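Local coordinates for sulfur oxidation protein soxB (Thermus thermophilus, PDB 2WDD) that hydrolyses a sulfur-sulfur bond in the Sox sulfur oxidation pathway, probably freeing sulfate from a cysteine S-thiosulfonate at a site holding two manganese ions, at residues Lys318-Gly322 with Gly323-Leu327; Asp90-Glu93 with Leu94-Phe98. All coordinates share one frame; numbering follows the deposited sequence. Where two conformers were deposited one is given.

How the contacts relate
From the N terminus, contact 2 comes first: D90-E93 with L94-F98 closes successive turns of the short helix 91-98. Its side chains tie that helix to helix 81-86 and to chain near L411 and the C-terminal G562. Contact 1, much later, closes the tight turn between strands 311-320 and 323-333, the latter an outermost strand of a six-stranded sheet. There L319 and I324 reach A257 of strand 257-262, which belongs to a second sheet, consistent with the two-sheet core of a metallophosphatase-like domain. The contacts lie in series, neither nesting nor crossing. The centres of contact 1 and contact 2 are about 39 Å apart, and the nearest atoms of contact 1 and contact 2 about 25 Å apart.

Contact 1 (Lys318-Gly322 with Gly323-Leu327); sequences KLWKG and GIANL
K318 and W320 pair with N326 and G323 across a beta hairpin that reverses through a type I turn, W320 to G323. Backbone bonds come first. At the turn, W320 N donates to G323 O (3.0 Å) and G323 N returns to W320 O (3.2 Å). Further along, K318 N binds N326 O at 2.9 Å. K318 O takes A325 N at 2.8 Å and, weakly, N326 N at 3.3 Å: K318 stands across from two residues in a classic beta bulge that moves the pairing on by one. D28 also engages this strand, accepting from L319 N.

On one face of the hairpin the contact is apolar. L319 and I324, a non-hydrogen-bonded pair, cross obliquely there, CD2 of L319 meeting CG1 of I324 at 4.0 Å, and both side chains also rest on A257 of the adjoining strand 257-262. The opposite face carries K318, N326 and W320.

The W320 indole covers the turn. With CG between its backbone N and carbonyl carbon (chi1 75°), W320 folds back over the loop, one ring face covering the amides of G322 and G323 near the rim. A beta carbon on G322 would strike CH2 of this ring; one on G323 would jam against G322 O. CD1 of W320 makes an apolar contact with CB of A325 at 3.9 Å. In the ring plane, W320 NE1 donates to a water 2.8 Å away, which donates weakly in turn to I324 O.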
ATOM      1  N   LYS A 318     -23.977  13.689   4.758  1.00 13.75           N
ATOM      2  CA  LYS A 318     -25.145  14.558   4.777  1.00 13.98           C
ATOM      3  C   LYS A 318     -24.695  15.725   3.906  1.00 16.25           C
ATOM      4  O   LYS A 318     -23.761  16.448   4.255  1.00 15.52           O
ATOM      5  CB  LYS A 318     -25.415  15.088   6.183  1.00 16.44           C
ATOM      6  CG  LYS A 318     -26.344  14.238   6.985  1.00 23.80           C
ATOM      7  CD  LYS A 318     -26.644  14.922   8.303  1.00 27.67           C
ATOM      8  CE  LYS A 318     -27.650  14.142   9.115  1.00 31.03           C
ATOM      9  NZ  LYS A 318     -27.849  14.795  10.441  1.00 31.10           N
ATOM     10  N   LEU A 319     -25.332  15.902   2.759  1.00 14.56           N
ATOM     11  CA  LEU A 319     -24.920  16.952   1.852  1.00 14.88           C
ATOM     12  C   LEU A 319     -25.753  18.211   2.027  1.00 19.09           C
ATOM     13  O   LEU A 319     -26.848  18.169   2.600  1.00 19.53           O
ATOM     14  CB  LEU A 319     -25.051  16.472   0.398  1.00 16.04           C
ATOM     15  CG  LEU A 319     -24.369  15.136   0.065  1.00 19.95           C
ATOM     16  CD1 LEU A 319     -24.668  14.716  -1.373  1.00 20.07           C
ATOM     17  CD2 LEU A 319     -22.875  15.239   0.296  1.00 21.44           C
ATOM     18  N   TRP A 320     -25.222  19.314   1.514  1.00 15.18           N
ATOM     19  CA  TRP A 320     -25.945  20.575   1.422  1.00 14.76           C
ATOM     20  C   TRP A 320     -25.606  21.219   0.086  1.00 20.15           C
ATOM     21  O   TRP A 320     -24.729  20.734  -0.644  1.00 18.39           O
ATOM     22  CB  TRP A 320     -25.700  21.502   2.618  1.00 12.70           C
ATOM     23  CG  TRP A 320     -24.370  22.197   2.655  1.00 12.99           C
ATOM     24  CD1 TRP A 320     -23.165  21.653   3.027  1.00 15.65           C
ATOM     25  CD2 TRP A 320     -24.115  23.586   2.396  1.00 12.89           C
ATOM     26  NE1 TRP A 320     -22.182  22.615   2.991  1.00 14.67           N
ATOM     27  CE2 TRP A 320     -22.738  23.811   2.619  1.00 16.22           C
ATOM     28  CE3 TRP A 320     -24.923  24.671   2.027  1.00 14.30           C
ATOM     29  CZ2 TRP A 320     -22.145  25.071   2.459  1.00 15.75           C
ATOM     30  CZ3 TRP A 320     -24.326  25.918   1.847  1.00 15.49           C
ATOM     31  CH2 TRP A 320     -22.959  26.112   2.087  1.00 16.26           C
ATOM     32  N   LYS A 321     -26.323  22.277  -0.264  1.00 18.55           N
ATOM     33  CA  LYS A 321     -26.122  22.927  -1.551  1.00 18.97           C
ATOM     34  C   LYS A 321     -24.666  23.229  -1.891  1.00 22.49           C
ATOM     35  O   LYS A 321     -24.276  23.159  -3.059  1.00 22.40           O
ATOM     36  CB  LYS A 321     -26.977  24.195  -1.662  1.00 22.08           C
ATOM     37  CG  LYS A 321     -26.187  25.433  -2.067  1.00 38.63           C
ATOM     38  CD  LYS A 321     -27.101  26.631  -2.304  1.00 49.52           C
ATOM     39  CE  LYS A 321     -28.169  26.326  -3.350  1.00 56.48           C
ATOM     40  NZ  LYS A 321     -29.138  27.453  -3.514  1.00 57.78           N
ATOM     41  N   GLY A 322     -23.863  23.572  -0.887  1.00 18.33           N
ATOM     42  CA  GLY A 322     -22.477  23.943  -1.095  1.00 17.87           C
ATOM     43  C   GLY A 322     -21.393  22.974  -0.645  1.00 19.84           C
ATOM     44  O   GLY A 322     -20.227  23.353  -0.606  1.00 20.27           O
ATOM     45  N   GLY A 323     -21.754  21.750  -0.274  1.00 15.36           N
ATOM     46  CA  GLY A 323     -20.728  20.800   0.146  1.00 14.46           C
ATOM     47  C   GLY A 323     -21.220  19.680   1.032  1.00 15.25           C
ATOM     48  O   GLY A 323     -22.332  19.188   0.873  1.00 14.69           O
ATOM     49  N   ILE A 324     -20.349  19.232   1.935  1.00 12.03           N
ATOM     50  CA  ILE A 324     -20.690  18.174   2.876  1.00 11.78           C
ATOM     51  C   ILE A 324     -20.996  18.842   4.214  1.00 16.35           C
ATOM     52  O   ILE A 324     -20.132  19.510   4.796  1.00 17.36           O
ATOM     53  CB  ILE A 324     -19.535  17.137   3.022  1.00 14.34           C
ATOM     54  CG1 ILE A 324     -19.320  16.399   1.698  1.00 14.08           C
ATOM     55  CG2 ILE A 324     -19.844  16.140   4.156  1.00 14.30           C
ATOM     56  CD1 ILE A 324     -18.025  15.562   1.663  1.00 15.46           C
ATOM     57  N   ALA A 325     -22.237  18.714   4.677  1.00 14.14           N
ATOM     58  CA  ALA A 325     -22.619  19.325   5.948  1.00 13.45           C
ATOM     59  C   ALA A 325     -22.032  18.542   7.108  1.00 17.24           C
ATOM     60  O   ALA A 325     -21.516  19.113   8.074  1.00 17.55           O
ATOM     61  CB  ALA A 325     -24.151  19.388   6.067  1.00 13.93           C
ATOM     62  N   ASN A 326     -22.114  17.224   7.012  1.00 13.60           N
ATOM     63  CA  ASN A 326     -21.572  16.371   8.049  1.00 13.44           C
ATOM     64  C   ASN A 326     -21.338  14.980   7.475  1.00 15.20           C
ATOM     65  O   ASN A 326     -21.802  14.662   6.381  1.00 14.63           O
ATOM     66  CB  ASN A 326     -22.525  16.306   9.246  1.00 13.58           C
ATOM     67  CG  ASN A 326     -21.787  16.259  10.574  1.00 27.07           C
ATOM     68  OD1 ASN A 326     -20.700  15.692  10.671  1.00 18.97           O
ATOM     69  ND2 ASN A 326     -22.378  16.854  11.610  1.00 18.70           N
ATOM     70  N   LEU A 327     -20.607  14.156   8.213  1.00 12.60           N
ATOM     71  CA  LEU A 327     -20.330  12.804   7.747  1.00 11.94           C
ATOM     72  C   LEU A 327     -20.103  11.843   8.889  1.00 13.77           C
ATOM     73  O   LEU A 327     -19.703  12.237   9.987  1.00 13.41           O
ATOM     74  CB  LEU A 327     -19.105  12.791   6.825  1.00 11.23           C
ATOM     75  CG  LEU A 327     -17.724  12.914   7.484  1.00 14.26           C
ATOM     76  CD1 LEU A 327     -16.635  12.796   6.400  1.00 14.27           C
ATOM     77  CD2 LEU A 327     -17.595  14.216   8.241  1.00 16.44           C
TER
HETATM   78  O   HOH W   1     -19.446  22.554   3.664  1.00 22.32           O

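Contact 2 (Asp90-Glu93 with Leu94-Phe98); sequences DFVE and LARTF
D90 and L94 meet at the first turn of helix 91-98, where L94 N donates to D90 O (2.9 Å). D90 sits at the N-cap, but its carboxylate is engaged by R78 in a salt bridge rather than capping the helix. The i to i+4 pattern continues with A95 N to F91 O (2.8 Å) and R96 N to V92 O (3.0 Å). E93 O is gripped twice, by T97 N at 3.0 Å and by the T97 hydroxyl OG1 at 2.9 Å, from opposite faces of the carbonyl. The threonine reaches back because OG1 lies anti to its own carbonyl carbon (chi1 -62°).

Side chains also pack along the helix. CG of L94 lies 3.9 Å from CB of D90, and A95 CB sits over the rim of one F91 ring face. An alanine in place of L94 is likely to strip D90 CB of its leucine neighbour and open a gap at this first turn. V92 and R96 run side by side, CG1 of V92 near the guanidinium NE at 4.0 Å, while that NE forms a salt bridge with the terminal carboxylate of G562.

Around the helix, L94 and A95 pack on Y84 and F98 on P81, all along helix 81-86, while F91 lodges against loop residues M47, T409 and L411.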
ATOM      1  N   ASP A  90      -0.274  -6.125  20.455  1.00  9.46           N
ATOM      2  CA  ASP A  90      -0.986  -7.400  20.655  1.00  9.42           C
ATOM      3  C   ASP A  90      -1.274  -8.155  19.373  1.00 12.04           C
ATOM      4  O   ASP A  90      -2.162  -9.011  19.344  1.00 11.76           O
ATOM      5  CB  ASP A  90      -2.315  -7.194  21.404  1.00 11.08           C
ATOM      6  CG  ASP A  90      -2.170  -6.361  22.667  1.00 14.12           C
ATOM      7  OD1 ASP A  90      -1.170  -6.532  23.394  1.00 14.98           O
ATOM      8  OD2 ASP A  90      -3.095  -5.574  22.952  1.00 15.70           O
ATOM      9  N   PHE A  91      -0.541  -7.856  18.307  1.00  8.49           N
ATOM     10  CA  PHE A  91      -0.873  -8.445  17.016  1.00  8.08           C
ATOM     11  C   PHE A  91      -1.100  -9.945  16.945  1.00 10.38           C
ATOM     12  O   PHE A  91      -2.159 -10.386  16.492  1.00 10.22           O
ATOM     13  CB  PHE A  91       0.049  -7.985  15.893  1.00  8.72           C
ATOM     14  CG  PHE A  91      -0.367  -8.499  14.548  1.00  8.75           C
ATOM     15  CD1 PHE A  91      -1.399  -7.889  13.846  1.00 10.72           C
ATOM     16  CD2 PHE A  91       0.203  -9.649  14.026  1.00  8.70           C
ATOM     17  CE1 PHE A  91      -1.810  -8.382  12.608  1.00 10.94           C
ATOM     18  CE2 PHE A  91      -0.220 -10.168  12.813  1.00 10.56           C
ATOM     19  CZ  PHE A  91      -1.224  -9.530  12.097  1.00  9.76           C
ATOM     20  N   VAL A  92      -0.095 -10.733  17.311  1.00  9.11           N
ATOM     21  CA  VAL A  92      -0.257 -12.173  17.185  1.00  8.50           C
ATOM     22  C   VAL A  92      -1.459 -12.665  17.986  1.00 11.51           C
ATOM     23  O   VAL A  92      -2.268 -13.449  17.481  1.00 11.22           O
ATOM     24  CB  VAL A  92       1.019 -12.938  17.542  1.00 12.24           C
ATOM     25  CG1 VAL A  92       0.745 -14.443  17.528  1.00 12.28           C
ATOM     26  CG2 VAL A  92       2.145 -12.574  16.578  1.00 12.74           C
ATOM     27  N   GLU A  93      -1.581 -12.193  19.229  1.00 11.38           N
ATOM     28  CA  GLU A  93      -2.693 -12.606  20.077  0.50 11.84           C
ATOM     29  C   GLU A  93      -4.033 -12.279  19.427  1.00 14.69           C
ATOM     30  O   GLU A  93      -4.933 -13.123  19.387  1.00 14.25           O
ATOM     31  CB  GLU A  93      -2.593 -11.956  21.460  0.50 13.66           C
ATOM     32  CG  GLU A  93      -1.347 -12.354  22.236  0.50 24.24           C
ATOM     33  CD  GLU A  93      -1.394 -11.930  23.693  0.50 47.80           C
ATOM     34  OE1 GLU A  93      -2.393 -12.237  24.376  0.50 45.98           O
ATOM     35  OE2 GLU A  93      -0.419 -11.306  24.162  0.50 42.75           O
ATOM     36  N   LEU A  94      -4.159 -11.072  18.886  1.00 10.67           N
ATOM     37  CA  LEU A  94      -5.407 -10.673  18.242  1.00 10.62           C
ATOM     38  C   LEU A  94      -5.657 -11.391  16.917  1.00 12.87           C
ATOM     39  O   LEU A  94      -6.803 -11.637  16.550  1.00 12.00           O
ATOM     40  CB  LEU A  94      -5.489  -9.153  18.083  1.00 10.31           C
ATOM     41  CG  LEU A  94      -5.464  -8.431  19.433  1.00 12.99           C
ATOM     42  CD1 LEU A  94      -5.657  -6.929  19.248  1.00 13.34           C
ATOM     43  CD2 LEU A  94      -6.528  -9.010  20.380  1.00 14.15           C
ATOM     44  N   ALA A  95      -4.586 -11.748  16.208  1.00 10.37           N
ATOM     45  CA  ALA A  95      -4.738 -12.479  14.957  1.00 10.86           C
ATOM     46  C   ALA A  95      -5.309 -13.872  15.274  1.00 14.07           C
ATOM     47  O   ALA A  95      -6.159 -14.393  14.535  1.00 13.75           O
ATOM     48  CB  ALA A  95      -3.383 -12.583  14.239  1.00 11.52           C
ATOM     49  N   ARG A  96      -4.866 -14.463  16.378  1.00 12.71           N
ATOM     50  CA  ARG A  96      -5.398 -15.769  16.778  1.00 13.39           C
ATOM     51  C   ARG A  96      -6.853 -15.616  17.220  1.00 17.14           C
ATOM     52  O   ARG A  96      -7.668 -16.514  17.034  1.00 18.40           O
ATOM     53  CB  ARG A  96      -4.582 -16.367  17.922  1.00 14.98           C
ATOM     54  CG  ARG A  96      -3.094 -16.438  17.648  1.00 22.93           C
ATOM     55  CD  ARG A  96      -2.673 -17.820  17.234  1.00 29.81           C
ATOM     56  NE  ARG A  96      -1.223 -17.923  17.124  1.00 24.03           N
ATOM     57  CZ  ARG A  96      -0.594 -18.386  16.051  1.00 29.85           C
ATOM     58  NH1 ARG A  96      -1.292 -18.787  14.996  1.00 19.04           N
ATOM     59  NH2 ARG A  96       0.730 -18.439  16.038  1.00 17.39           N
ATOM     60  N   THR A  97      -7.166 -14.482  17.830  1.00 11.92           N
ATOM     61  CA  THR A  97      -8.499 -14.239  18.366  1.00 11.04           C
ATOM     62  C   THR A  97      -9.570 -14.022  17.307  1.00 14.66           C
ATOM     63  O   THR A  97     -10.616 -14.690  17.306  1.00 14.84           O
ATOM     64  CB  THR A  97      -8.448 -13.027  19.342  1.00 12.78           C
ATOM     65  OG1 THR A  97      -7.590 -13.336  20.447  1.00 14.53           O
ATOM     66  CG2 THR A  97      -9.846 -12.653  19.849  1.00 11.89           C
ATOM     67  N   PHE A  98      -9.314 -13.056  16.422  1.00 10.65           N
ATOM     68  CA  PHE A  98     -10.287 -12.609  15.433  1.00  9.90           C
ATOM     69  C   PHE A  98     -10.171 -13.260  14.065  1.00 12.06           C
ATOM     70  O   PHE A  98     -11.077 -13.146  13.249  1.00 12.70           O
ATOM     71  CB  PHE A  98     -10.229 -11.086  15.286  1.00 11.45           C
ATOM     72  CG  PHE A  98     -10.555 -10.340  16.555  1.00 11.59           C
ATOM     73  CD1 PHE A  98     -11.759 -10.560  17.223  1.00 14.12           C
ATOM     74  CD2 PHE A  98      -9.629  -9.477  17.124  1.00 11.82           C
ATOM     75  CE1 PHE A  98     -12.039  -9.897  18.412  1.00 15.04           C
ATOM     76  CE2 PHE A  98      -9.909  -8.795  18.294  1.00 15.02           C
ATOM     77  CZ  PHE A  98     -11.129  -8.992  18.934  1.00 13.38           C
TER